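Long-range contacts in nitrite oxidoreductase subunit A (PDB 7B04), which belongs to the molybdopterin oxidoreductase family and carries an iron/sulfur cluster, a molybdenum atom and two MD1 molecules: residues N70-C75 with S711-F716; M228-V233 with A568-A573; G972-V977 with M1002-Y1007; H955-H960 with N1014-K1019. One frame throughout, in Å; residues are numbered along the deposited sequence.

Contact 1 (N70-C75 with S711-F716); sequences NDTHAC and SCSNPF. With SF4 (iron/sulfur cluster), chain C; MD1 (phosphoric acid 4-(2-amino-4-oxo-3,4,5,6,-tetrahydro-pteridin-6-yl)-2-hydroxy-3,4-dimercapto-but-3-en-yl ester guanylate ester), chain D.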
# COMPACT_ATOMS: atom_id res chain seq x y z
N ASN B 70 12.20 -5.68 -1.32
CA ASN B 70 11.61 -6.57 -2.33
C ASN B 70 10.44 -5.86 -2.99
O ASN B 70 9.47 -6.47 -3.44
CB ASN B 70 11.19 -7.94 -1.78
CG ASN B 70 10.85 -8.95 -2.88
OD1 ASN B 70 10.91 -8.64 -4.07
ND2 ASN B 70 10.47 -10.16 -2.48
N ASP B 71 10.47 -4.53 -3.00
CA ASP B 71 9.40 -3.76 -3.68
C ASP B 71 9.48 -4.01 -5.19
O ASP B 71 8.43 -4.05 -5.86
CB ASP B 71 9.47 -2.27 -3.34
CG ASP B 71 8.14 -1.55 -3.45
OD1 ASP B 71 7.16 -2.04 -2.85
OD2 ASP B 71 8.09 -0.52 -4.15
N THR B 72 10.72 -4.15 -5.68
CA THR B 72 11.13 -4.23 -7.08
C THR B 72 11.38 -2.84 -7.65
O THR B 72 11.67 -2.71 -8.85
CB THR B 72 10.15 -4.99 -8.00
OG1 THR B 72 10.84 -5.40 -9.18
CG2 THR B 72 8.98 -4.13 -8.44
N HIS B 73 11.28 -1.79 -6.83
CA HIS B 73 11.45 -0.42 -7.28
C HIS B 73 12.71 0.24 -6.74
O HIS B 73 13.29 1.07 -7.44
CB HIS B 73 10.22 0.40 -6.90
CG HIS B 73 8.96 -0.12 -7.51
ND1 HIS B 73 8.67 0.00 -8.86
CD2 HIS B 73 7.92 -0.80 -6.97
CE1 HIS B 73 7.51 -0.57 -9.11
NE2 HIS B 73 7.03 -1.06 -7.98
N ALA B 74 13.14 -0.12 -5.52
CA ALA B 74 14.39 0.37 -4.94
C ALA B 74 14.49 1.90 -5.03
O ALA B 74 15.46 2.45 -5.54
CB ALA B 74 15.60 -0.30 -5.58
N CYS B 75 13.45 2.57 -4.54
CA CYS B 75 13.36 4.02 -4.69
C CYS B 75 14.51 4.72 -3.98
O CYS B 75 15.00 4.27 -2.93
CB CYS B 75 12.03 4.52 -4.13
SG CYS B 75 10.58 3.99 -5.07
N SER B 711 17.54 -3.34 -9.91
CA SER B 711 16.15 -3.74 -10.10
C SER B 711 15.97 -4.32 -11.49
O SER B 711 16.81 -4.17 -12.37
CB SER B 711 15.19 -2.57 -9.87
OG SER B 711 13.86 -2.93 -10.16
N CYS B 712 14.84 -5.01 -11.66
CA CYS B 712 14.44 -5.57 -12.94
C CYS B 712 13.37 -4.73 -13.64
O CYS B 712 13.00 -5.05 -14.77
CB CYS B 712 13.95 -7.00 -12.76
SG CYS B 712 12.47 -7.15 -11.74
N SER B 713 12.84 -3.74 -12.93
CA SER B 713 11.80 -2.87 -13.50
C SER B 713 12.37 -1.49 -13.83
O SER B 713 11.66 -0.69 -14.42
CB SER B 713 10.64 -2.76 -12.59
OG SER B 713 11.07 -2.37 -11.31
N ASN B 714 13.61 -1.24 -13.46
CA ASN B 714 14.25 0.07 -13.73
C ASN B 714 15.73 -0.14 -14.00
O ASN B 714 16.32 -1.05 -13.44
CB ASN B 714 13.95 1.08 -12.63
CG ASN B 714 14.59 0.70 -11.33
OD1 ASN B 714 15.68 0.20 -11.32
ND2 ASN B 714 13.92 0.93 -10.22
N PRO B 715 16.38 0.71 -14.80
CA PRO B 715 17.77 0.53 -15.13
C PRO B 715 18.75 1.11 -14.11
O PRO B 715 19.88 1.06 -14.34
CB PRO B 715 17.88 1.36 -16.40
CG PRO B 715 16.90 2.46 -16.20
CD PRO B 715 15.74 1.81 -15.50
N PHE B 716 18.24 1.69 -13.04
CA PHE B 716 19.07 2.38 -12.04
C PHE B 716 19.78 1.47 -11.06
O PHE B 716 19.31 0.43 -10.69
CB PHE B 716 18.20 3.29 -11.18
CG PHE B 716 17.16 4.02 -11.99
CD1 PHE B 716 17.44 4.41 -13.27
CD2 PHE B 716 15.92 4.26 -11.46
CE1 PHE B 716 16.49 5.06 -14.02
CE2 PHE B 716 14.96 4.91 -12.21
CZ PHE B 716 15.26 5.32 -13.48
FE1 SF4 C . 8.82 0.34 -2.41
FE2 SF4 C . 10.20 1.98 -0.71
FE3 SF4 C . 7.74 2.74 -1.65
FE4 SF4 C . 9.89 2.69 -3.34
S1 SF4 C . 9.61 4.02 -1.51
S2 SF4 C . 7.80 1.88 -3.76
S3 SF4 C . 11.03 0.89 -2.53
S4 SF4 C . 8.20 0.95 -0.30
PB MD1 D . 0.79 -9.80 -8.84
O3B MD1 D . -0.01 -11.06 -8.13
O1B MD1 D . -0.21 -8.73 -9.23
O2B MD1 D . 1.51 -10.30 -10.07
O3A MD1 D . 1.87 -9.18 -7.76
C10 MD1 D . 3.00 -9.93 -7.37
C11 MD1 D . 4.18 -8.95 -7.12
O11 MD1 D . 3.52 -7.62 -6.52
C12 MD1 D . 5.13 -9.57 -6.40
S12 MD1 D . 5.46 -11.33 -6.71
C13 MD1 D . 6.04 -8.93 -5.32
S13 MD1 D . 7.24 -10.05 -4.53
C14 MD1 D . 6.00 -7.57 -4.85
N15 MD1 D . 4.58 -7.47 -4.10
C16 MD1 D . 4.19 -6.14 -3.86
C15 MD1 D . 3.52 -5.73 -2.59
O14 MD1 D . 3.31 -6.52 -1.74
N17 MD1 D . 3.12 -4.30 -2.42
C17 MD1 D . 3.40 -3.27 -3.53
N16 MD1 D . 3.01 -1.88 -3.35
N18 MD1 D . 4.08 -3.69 -4.82
C20 MD1 D . 4.47 -5.06 -5.01
N8 MD1 D . 5.10 -5.51 -6.18
C7 MD1 D . 6.32 -6.50 -5.85
PA MD1 D . -1.61 -11.05 -7.72
O1A MD1 D . -1.84 -12.15 -6.72
O2A MD1 D . -1.93 -9.71 -7.10
O5' MD1 D . -2.58 -11.29 -9.03
C5' MD1 D . -2.92 -10.20 -9.83
C4' MD1 D . -4.39 -10.34 -10.37
O4' MD1 D . -4.62 -11.71 -11.09
C1' MD1 D . -6.00 -12.16 -10.54
N9 MD1 D . -6.20 -13.63 -10.67
C4 MD1 D . -6.35 -14.17 -11.88
N3 MD1 D . -6.35 -13.57 -13.25
C2 MD1 D . -6.53 -14.42 -14.42
N2 MD1 D . -6.53 -13.84 -15.75
N1 MD1 D . -6.71 -15.85 -14.25
C6 MD1 D . -6.71 -16.41 -12.94
O6 MD1 D . -6.85 -17.58 -12.79
C5 MD1 D . -6.51 -15.51 -11.71
N7 MD1 D . -6.47 -15.77 -10.41
C8 MD1 D . -6.28 -14.61 -9.75
C2' MD1 D . -5.92 -11.81 -9.32
O2' MD1 D . -7.23 -11.75 -8.71
C3' MD1 D . -5.23 -10.30 -9.41
O3' MD1 D . -6.25 -9.31 -9.71
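Asn714 and Ser711 reach across to two successive carbonyls of the 70-75 loop, those of His73 and Thr72. The Asn714 side chain can be followed outward. Its CB lies over one face of Phe716, two residues on, offset toward the rim of that ring. With chi1 at 67°, Asn714 CG stands between the backbone N and the carbonyl carbon of its own residue, 4.1 Å from His73 O. At the tip the amide divides its work. Asn714 ND2 gives a weak, bent bond to His73 O at 2.9 Å. Asn714 OD1 turns back to its own loop and accepts a weak bond from Phe716 N at 3.4 Å. Arg113 is a second donor to His73 O.

Ser711 OG donates to Thr72 O at 2.6 Å. It comes in above the carbonyl plane, 46° out of it. The same Ser711 OG accepts from Ser713 N at 3.1 Å, which closes an ST turn and fixes the hydroxyl. Ser713 OG also lies 2.6 Å from Thr72 O. Thr72 OG1 faces Cys712 SG.

The gripped loop carries two ligands of the iron/sulfur cluster. Asp71 OD2 binds FE1 at 2.1 Å and Cys75 SG binds FE4 at 2.3 Å. The Asp71 carboxylate is strained in the model, so its fine geometry is doubtful. Asn70 also touches MD1. The chemistry is therefore that of a second shell. Hydroxyl and amide donors meet main-chain oxygens of the two residues that follow Asp71, and they tie down the backbone between an aspartate and a cysteine that both bind iron.

Contact 2 (M228-V233 with A568-A573); sequences MGLLGV and AGNFQA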
# COMPACT_ATOMS: atom_id res chain seq x y z
N MET B 228 16.13 -12.66 -0.99
CA MET B 228 16.14 -11.69 -2.09
C MET B 228 17.34 -10.75 -1.99
O MET B 228 17.21 -9.54 -1.79
CB MET B 228 14.85 -10.90 -2.08
CG MET B 228 13.61 -11.77 -1.90
SD MET B 228 12.73 -12.26 -3.40
CE MET B 228 14.01 -12.22 -4.65
N GLY B 229 18.53 -11.34 -2.10
CA GLY B 229 19.75 -10.59 -1.84
C GLY B 229 19.98 -9.38 -2.74
O GLY B 229 20.81 -8.52 -2.42
N LEU B 230 19.25 -9.25 -3.85
CA LEU B 230 19.47 -8.05 -4.67
C LEU B 230 19.09 -6.78 -3.93
O LEU B 230 19.51 -5.68 -4.31
CB LEU B 230 18.68 -8.12 -5.97
CG LEU B 230 19.15 -7.29 -7.16
CD1 LEU B 230 20.57 -7.64 -7.58
CD2 LEU B 230 18.19 -7.49 -8.33
N LEU B 231 18.30 -6.92 -2.87
CA LEU B 231 17.95 -5.78 -2.02
C LEU B 231 19.18 -5.20 -1.31
O LEU B 231 19.32 -3.97 -1.18
CB LEU B 231 16.86 -6.21 -1.04
CG LEU B 231 15.43 -6.32 -1.56
CD1 LEU B 231 15.26 -6.87 -2.98
CD2 LEU B 231 14.72 -7.24 -0.62
N GLY B 232 20.06 -6.07 -0.84
CA GLY B 232 21.45 -5.72 -0.60
C GLY B 232 22.34 -6.91 -0.86
O GLY B 232 22.21 -7.94 -0.20
N VAL B 233 23.27 -6.78 -1.81
CA VAL B 233 24.00 -7.95 -2.28
C VAL B 233 25.05 -8.37 -1.27
O VAL B 233 25.21 -9.57 -0.98
CB VAL B 233 24.63 -7.67 -3.66
CG1 VAL B 233 25.44 -8.87 -4.13
CG2 VAL B 233 23.55 -7.32 -4.67
N ALA B 568 19.44 -11.15 -9.99
CA ALA B 568 20.84 -11.26 -9.60
C ALA B 568 21.74 -11.44 -10.81
O ALA B 568 22.96 -11.31 -10.69
CB ALA B 568 21.04 -12.42 -8.63
N GLY B 569 21.16 -11.73 -11.98
CA GLY B 569 21.87 -11.79 -13.23
C GLY B 569 22.25 -10.44 -13.80
O GLY B 569 22.82 -10.39 -14.89
N ASN B 570 21.92 -9.35 -13.11
CA ASN B 570 22.43 -8.04 -13.50
C ASN B 570 23.94 -8.00 -13.38
O ASN B 570 24.61 -7.33 -14.18
CB ASN B 570 21.79 -6.95 -12.65
CG ASN B 570 20.43 -6.53 -13.17
OD1 ASN B 570 20.24 -6.35 -14.37
ND2 ASN B 570 19.47 -6.38 -12.26
N PHE B 571 24.50 -8.71 -12.40
CA PHE B 571 25.94 -8.91 -12.31
C PHE B 571 26.29 -10.07 -13.25
O PHE B 571 26.70 -11.16 -12.84
CB PHE B 571 26.37 -9.17 -10.87
CG PHE B 571 25.99 -8.06 -9.92
CD1 PHE B 571 26.84 -6.98 -9.72
CD2 PHE B 571 24.79 -8.10 -9.24
CE1 PHE B 571 26.49 -5.97 -8.85
CE2 PHE B 571 24.44 -7.09 -8.36
CZ PHE B 571 25.29 -6.02 -8.17
N GLN B 572 26.12 -9.80 -14.54
CA GLN B 572 26.14 -10.83 -15.57
C GLN B 572 27.57 -11.20 -15.93
O GLN B 572 28.39 -10.32 -16.22
CB GLN B 572 25.39 -10.32 -16.80
CG GLN B 572 25.23 -11.32 -17.93
CD GLN B 572 24.38 -12.51 -17.55
OE1 GLN B 572 24.85 -13.65 -17.57
NE2 GLN B 572 23.13 -12.26 -17.17
N ALA B 573 27.87 -12.49 -15.89
CA ALA B 573 29.20 -12.99 -16.18
C ALA B 573 29.37 -13.27 -17.67
O ALA B 573 28.45 -13.74 -18.34
CB ALA B 573 29.48 -14.27 -15.38
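Leu230 and Val233 meet the ring of Phe571 in a small apolar contact between two loops. The apolar touches carry most of it. Leu230 CD1 comes to the ring edge, near its plane, 4.0 Å from Phe571 CE2. Val233 CG2 approaches the same corner obliquely, 3.8 Å from Phe571 CE2. The side chains of Val233 and Phe571 run past each other in opposite directions. Leu230 CD1 also rests 4.2 Å from Ala568 CA. Its chi1 of -157° sets CG opposite the backbone N and carries the methyl groups across to the other loop. Leu230 CD2 makes a loose van der Waals contact with Asn570 ND2 at 4.3 Å. Leu773 of helix 767-774 and Ile708 of strand 707-709 also pack on Val233 and Phe571, so the contact belongs to a larger apolar cluster.

No hydrogen bond joins the two segments. Asn570 ND2 gives its weak bond to Ser711 O.

Main-chain bonds shape each loop from within. Leu231 N donates to Met228 O at 3.0 Å. On the other side, residues 568-570 form a short 3-10 segment. An inverse gamma turn centred on Phe571 follows, with a weak bond from Gln572 N to Asn570 O. Ala568 O lies in the plane of the Phe571 ring, at its edge.

One loop follows strand 222-226 of the seven-stranded mixed sheet and the other follows strand 558-561 of the parallel sheet. The side chain of Leu230 is about 12 Å from MD1 and from the iron/sulfur cluster. The arrangement is loop-to-loop packing between two sheet regions of a molybdopterin oxidoreductase.

Contact 3 (G972-V977 with M1002-Y1007); sequences GDYVYV and MLRAKY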
# COMPACT_ATOMS: atom_id res chain seq x y z
N GLY B 972 -19.35 -7.82 7.37
CA GLY B 972 -18.72 -7.47 8.62
C GLY B 972 -18.70 -8.59 9.63
O GLY B 972 -18.07 -8.43 10.68
N ASP B 973 -19.34 -9.71 9.34
CA ASP B 973 -19.33 -10.85 10.25
C ASP B 973 -18.00 -11.60 10.16
O ASP B 973 -17.33 -11.60 9.12
CB ASP B 973 -20.47 -11.81 9.92
CG ASP B 973 -21.83 -11.22 10.24
OD1 ASP B 973 -21.91 -10.35 11.13
OD2 ASP B 973 -22.83 -11.64 9.61
N TYR B 974 -17.63 -12.24 11.26
CA TYR B 974 -16.47 -13.13 11.28
C TYR B 974 -16.85 -14.47 10.66
O TYR B 974 -17.96 -14.98 10.88
CB TYR B 974 -15.97 -13.31 12.71
CG TYR B 974 -15.24 -12.11 13.28
CD1 TYR B 974 -13.90 -11.90 13.00
CD2 TYR B 974 -15.89 -11.19 14.10
CE1 TYR B 974 -13.22 -10.82 13.52
CE2 TYR B 974 -15.22 -10.10 14.62
CZ TYR B 974 -13.88 -9.92 14.33
OH TYR B 974 -13.21 -8.83 14.84
N VAL B 975 -15.94 -15.03 9.86
CA VAL B 975 -16.18 -16.26 9.10
C VAL B 975 -14.97 -17.19 9.24
O VAL B 975 -13.82 -16.74 9.29
CB VAL B 975 -16.49 -15.94 7.62
CG1 VAL B 975 -17.81 -15.17 7.49
CG2 VAL B 975 -15.36 -15.14 7.00
N TYR B 976 -15.23 -18.47 9.19
CA TYR B 976 -14.09 -19.41 9.21
C TYR B 976 -13.74 -19.71 7.76
O TYR B 976 -14.64 -19.72 6.95
CB TYR B 976 -14.52 -20.66 9.96
CG TYR B 976 -14.54 -20.55 11.46
CD1 TYR B 976 -13.37 -20.48 12.19
CD2 TYR B 976 -15.73 -20.58 12.16
CE1 TYR B 976 -13.39 -20.41 13.56
CE2 TYR B 976 -15.76 -20.51 13.54
CZ TYR B 976 -14.59 -20.43 14.24
OH TYR B 976 -14.61 -20.37 15.60
N VAL B 977 -12.46 -19.80 7.43
CA VAL B 977 -12.05 -20.20 6.06
C VAL B 977 -11.43 -21.57 6.21
O VAL B 977 -10.30 -21.64 6.66
CB VAL B 977 -11.03 -19.23 5.45
CG1 VAL B 977 -11.52 -18.65 4.14
CG2 VAL B 977 -10.68 -18.13 6.43
N MET B 1002 -10.10 -17.47 11.23
CA MET B 1002 -11.36 -16.79 11.50
C MET B 1002 -11.11 -15.31 11.29
O MET B 1002 -10.44 -14.67 12.10
CB MET B 1002 -11.86 -17.03 12.92
CG MET B 1002 -13.27 -16.52 13.12
SD MET B 1002 -14.00 -16.95 14.71
CE MET B 1002 -12.99 -15.94 15.78
N LEU B 1003 -11.55 -14.80 10.14
CA LEU B 1003 -11.44 -13.38 9.82
C LEU B 1003 -12.80 -12.82 9.44
O LEU B 1003 -13.78 -13.56 9.24
CB LEU B 1003 -10.40 -13.18 8.71
CG LEU B 1003 -10.83 -13.40 7.26
CD1 LEU B 1003 -9.66 -13.05 6.37
CD2 LEU B 1003 -11.30 -14.83 7.00
N ARG B 1004 -12.85 -11.50 9.33
CA ARG B 1004 -14.06 -10.79 8.94
C ARG B 1004 -14.31 -10.89 7.44
O ARG B 1004 -13.38 -10.94 6.64
CB ARG B 1004 -13.97 -9.32 9.33
CG ARG B 1004 -14.27 -9.02 10.79
CD ARG B 1004 -14.36 -7.53 10.99
NE ARG B 1004 -14.54 -7.12 12.38
CZ ARG B 1004 -15.72 -6.94 12.97
NH1 ARG B 1004 -16.84 -7.14 12.29
NH2 ARG B 1004 -15.78 -6.55 14.24
N ALA B 1005 -15.59 -10.88 7.08
CA ALA B 1005 -16.03 -10.93 5.69
C ALA B 1005 -16.39 -9.53 5.22
O ALA B 1005 -16.90 -8.71 5.99
CB ALA B 1005 -17.23 -11.86 5.53
N LYS B 1006 -16.13 -9.26 3.95
CA LYS B 1006 -16.38 -7.95 3.35
C LYS B 1006 -17.15 -8.15 2.05
O LYS B 1006 -16.69 -8.88 1.16
CB LYS B 1006 -15.08 -7.20 3.09
CG LYS B 1006 -15.26 -5.92 2.28
CD LYS B 1006 -13.93 -5.29 1.90
CE LYS B 1006 -14.14 -4.12 0.95
NZ LYS B 1006 -12.86 -3.50 0.50
N TYR B 1007 -18.31 -7.51 1.94
CA TYR B 1007 -19.07 -7.55 0.70
C TYR B 1007 -18.33 -6.78 -0.38
O TYR B 1007 -18.04 -5.59 -0.21
CB TYR B 1007 -20.47 -6.96 0.90
CG TYR B 1007 -21.45 -7.88 1.58
CD1 TYR B 1007 -21.07 -9.14 2.03
CD2 TYR B 1007 -22.76 -7.49 1.78
CE1 TYR B 1007 -21.96 -9.97 2.66
CE2 TYR B 1007 -23.67 -8.32 2.42
CZ TYR B 1007 -23.26 -9.56 2.85
OH TYR B 1007 -24.16 -10.39 3.48
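The side chain of Arg1004 lies over the ring of Tyr974 along much of its length; the two residues form a non-hydrogen-bonded antiparallel pair. Arg1004 CG sits 3.6 Å from the centroid of the Tyr974 ring, a CH-pi contact over one face. Farther out, Tyr974 CE2 lies 3.5 Å above the plane of the Arg1004 guanidinium, over its centre, and the two planes are 41° apart. The extended chain from CG to NE allows this double overlap. Glu954 fixes both polar ends, with a hydrogen bond from Tyr974 OH and a salt bridge to Arg1004 NE; Asp946 holds Arg1004 NH2. At the guanidinium edge NH1 meets Gly972 O, in a bond modelled too short for its length to be trusted.

Tyr976 repeats the theme with Met1002, on the same face of the sheet. Met1002 CG lies over its ring, and Met1002 SD is 4.0 Å from the Tyr976 ring centroid, an oblique Met-aromatic contact. Val975 and Leu1003 point to the other face. Val975 CG1 meets Ala1005 CB at 3.9 Å, and Val977 CG2 packs on Leu1003 CD2.

The backbones pair antiparallel. Val975 and Leu1003 form the hydrogen-bonded pair, with Val975 N to Leu1003 O at 2.7 Å and Leu1003 N to Val975 O at 3.1 Å. Ala1005 N to Asp973 O, 2.8 Å, and Gly972 N to Ala1005 O, 2.9 Å, carry the ladder into the loop. The short segments diverge well away from antiparallel, at 120°. Such a pair suits a curled sheet, consistent with the double-psi barrel of the molybdopterin dinucleotide-binding domain of this family.

Contact 4 (H955-H960 with N1014-K1019); sequences HQIHIH and NCTMMK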
# COMPACT_ATOMS: atom_id res chain seq x y z
N HIS B 955 -7.32 -8.30 9.47
CA HIS B 955 -7.34 -8.77 8.09
C HIS B 955 -8.74 -9.23 7.71
O HIS B 955 -9.52 -9.70 8.55
CB HIS B 955 -6.33 -9.91 7.93
CG HIS B 955 -5.83 -10.08 6.53
ND1 HIS B 955 -4.88 -9.25 5.98
CD2 HIS B 955 -6.12 -11.01 5.59
CE1 HIS B 955 -4.63 -9.64 4.74
NE2 HIS B 955 -5.36 -10.71 4.48
N GLN B 956 -9.06 -9.10 6.42
CA GLN B 956 -10.42 -9.29 5.92
C GLN B 956 -10.41 -10.18 4.69
O GLN B 956 -9.41 -10.29 3.97
CB GLN B 956 -11.08 -7.94 5.59
CG GLN B 956 -10.41 -7.19 4.44
CD GLN B 956 -11.01 -5.82 4.21
OE1 GLN B 956 -11.96 -5.42 4.89
NE2 GLN B 956 -10.46 -5.09 3.24
N ILE B 957 -11.55 -10.83 4.44
CA ILE B 957 -11.76 -11.66 3.26
C ILE B 957 -12.88 -11.06 2.42
O ILE B 957 -13.91 -10.64 2.95
CB ILE B 957 -12.09 -13.13 3.62
CG1 ILE B 957 -12.27 -13.96 2.35
CG2 ILE B 957 -13.34 -13.22 4.49
CD1 ILE B 957 -12.42 -15.44 2.60
N HIS B 958 -12.65 -10.99 1.11
CA HIS B 958 -13.65 -10.48 0.18
C HIS B 958 -14.55 -11.62 -0.28
O HIS B 958 -14.06 -12.69 -0.64
CB HIS B 958 -12.97 -9.83 -1.03
CG HIS B 958 -12.33 -8.51 -0.73
ND1 HIS B 958 -12.81 -7.32 -1.23
CD2 HIS B 958 -11.25 -8.20 0.02
CE1 HIS B 958 -12.04 -6.33 -0.81
NE2 HIS B 958 -11.09 -6.83 -0.05
N ILE B 959 -15.86 -11.38 -0.27
CA ILE B 959 -16.84 -12.37 -0.70
C ILE B 959 -17.97 -11.64 -1.42
O ILE B 959 -18.34 -10.52 -1.04
CB ILE B 959 -17.36 -13.21 0.49
CG1 ILE B 959 -18.32 -14.30 0.00
CG2 ILE B 959 -18.00 -12.33 1.55
CD1 ILE B 959 -18.56 -15.40 1.00
N HIS B 960 -18.50 -12.27 -2.46
CA HIS B 960 -19.64 -11.70 -3.16
C HIS B 960 -20.86 -11.63 -2.24
O HIS B 960 -21.10 -12.56 -1.46
CB HIS B 960 -19.97 -12.54 -4.40
CG HIS B 960 -21.01 -11.94 -5.29
ND1 HIS B 960 -22.36 -12.15 -5.10
CD2 HIS B 960 -20.90 -11.12 -6.37
CE1 HIS B 960 -23.03 -11.49 -6.03
NE2 HIS B 960 -22.17 -10.86 -6.81
N ASN B 1014 -18.10 -17.53 -7.04
CA ASN B 1014 -17.24 -18.60 -6.55
C ASN B 1014 -15.81 -18.16 -6.28
O ASN B 1014 -14.90 -18.99 -6.32
CB ASN B 1014 -17.25 -19.77 -7.53
CG ASN B 1014 -18.62 -20.38 -7.69
OD1 ASN B 1014 -19.24 -20.27 -8.75
ND2 ASN B 1014 -19.11 -21.03 -6.64
N CYS B 1015 -15.57 -16.89 -5.96
CA CYS B 1015 -14.21 -16.41 -5.79
C CYS B 1015 -14.13 -15.50 -4.58
O CYS B 1015 -14.90 -14.53 -4.47
CB CYS B 1015 -13.71 -15.68 -7.04
SG CYS B 1015 -11.99 -15.13 -6.93
N THR B 1016 -13.19 -15.80 -3.69
CA THR B 1016 -12.95 -15.04 -2.48
C THR B 1016 -11.50 -14.57 -2.49
O THR B 1016 -10.64 -15.18 -3.11
CB THR B 1016 -13.23 -15.89 -1.23
OG1 THR B 1016 -12.30 -16.98 -1.18
CG2 THR B 1016 -14.65 -16.44 -1.26
N MET B 1017 -11.24 -13.49 -1.76
CA MET B 1017 -9.94 -12.84 -1.83
C MET B 1017 -9.47 -12.47 -0.43
O MET B 1017 -10.22 -11.88 0.35
CB MET B 1017 -9.99 -11.59 -2.71
CG MET B 1017 -8.62 -11.03 -3.08
SD MET B 1017 -7.90 -9.94 -1.83
CE MET B 1017 -8.74 -8.40 -2.19
N MET B 1018 -8.21 -12.78 -0.15
CA MET B 1018 -7.51 -12.29 1.03
C MET B 1018 -6.16 -11.75 0.57
O MET B 1018 -5.46 -12.42 -0.19
CB MET B 1018 -7.30 -13.40 2.07
CG MET B 1018 -8.57 -14.03 2.60
SD MET B 1018 -8.25 -15.20 3.94
CE MET B 1018 -7.51 -16.56 3.04
N LYS B 1019 -5.80 -10.56 1.02
CA LYS B 1019 -4.51 -10.02 0.64
C LYS B 1019 -3.42 -10.82 1.35
O LYS B 1019 -3.63 -11.37 2.44
CB LYS B 1019 -4.42 -8.53 0.97
CG LYS B 1019 -5.25 -7.67 0.02
CD LYS B 1019 -4.77 -7.82 -1.42
CE LYS B 1019 -5.51 -6.88 -2.36
NZ LYS B 1019 -5.14 -7.09 -3.79
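His958 and Met1017 form the hydrogen-bonded pair of two antiparallel strands, 956-959 and 1015-1018, in the curled six-stranded sheet near the C-terminal end of the chain. His958 N donates to Met1017 O at 2.7 Å. Met1017 N returns a bond to His958 O at 3.1 Å.

The two side chains lie side by side and point the same way. Met1017 bends at chi2 (-84°) and again at chi3, which brings Met1017 CE over one face of the His958 imidazole, 3.7 Å from the ring centroid. This is a CH-pi contact. His958 ND1 is hydrogen-bonded to Asn1008.

Ile957 and Met1018 point to the opposite face, where Ile957 CG1 touches Met1018 CG at 3.7 Å. Ile957 CD1 also reaches Thr1016 CB at 3.9 Å. Thr1016 OG1 bonds to Tyr912 O. At the strand end His955 NE2 gives a weak bond to Lys1019 O at 2.8 Å, edge-on to the ring. Lys1019 NZ turns to Glu311 and Lys917 O, and its side chain lies about 5 Å from MD1.

Strand 1001-1007 borders 956-959 on the far side and strand 911-914 borders 1015-1018, so both strands are internal to the sheet. Helix 961-966 follows strand 956-959, with His960 ND1 capping Gln962 N at its start.

How the contacts relate
The four contacts form two touching pairs. Contacts 1 and 2 have centres 12 Å apart. Asn70 ND2 meets Met228 SD at 3.2 Å, and contact 2 is nested along the chain inside the loop closed by contact 1. Contacts 3 and 4 have centres 9 Å apart and share one sheet; Lys1006 N probably bonds to Ile957 O at 2.8 Å. The pairs lie apart, with nearest atoms of contacts 1 and 4 about 13 Å from each other. Contact 1 holds ligands of the cluster, and the side chain of Thr72 is about 8 Å from the molybdenum atom. The side chain of Lys1019 in contact 4 is about 5 Å from an MD1, and that of Val977 in contact 3 about 11 Å.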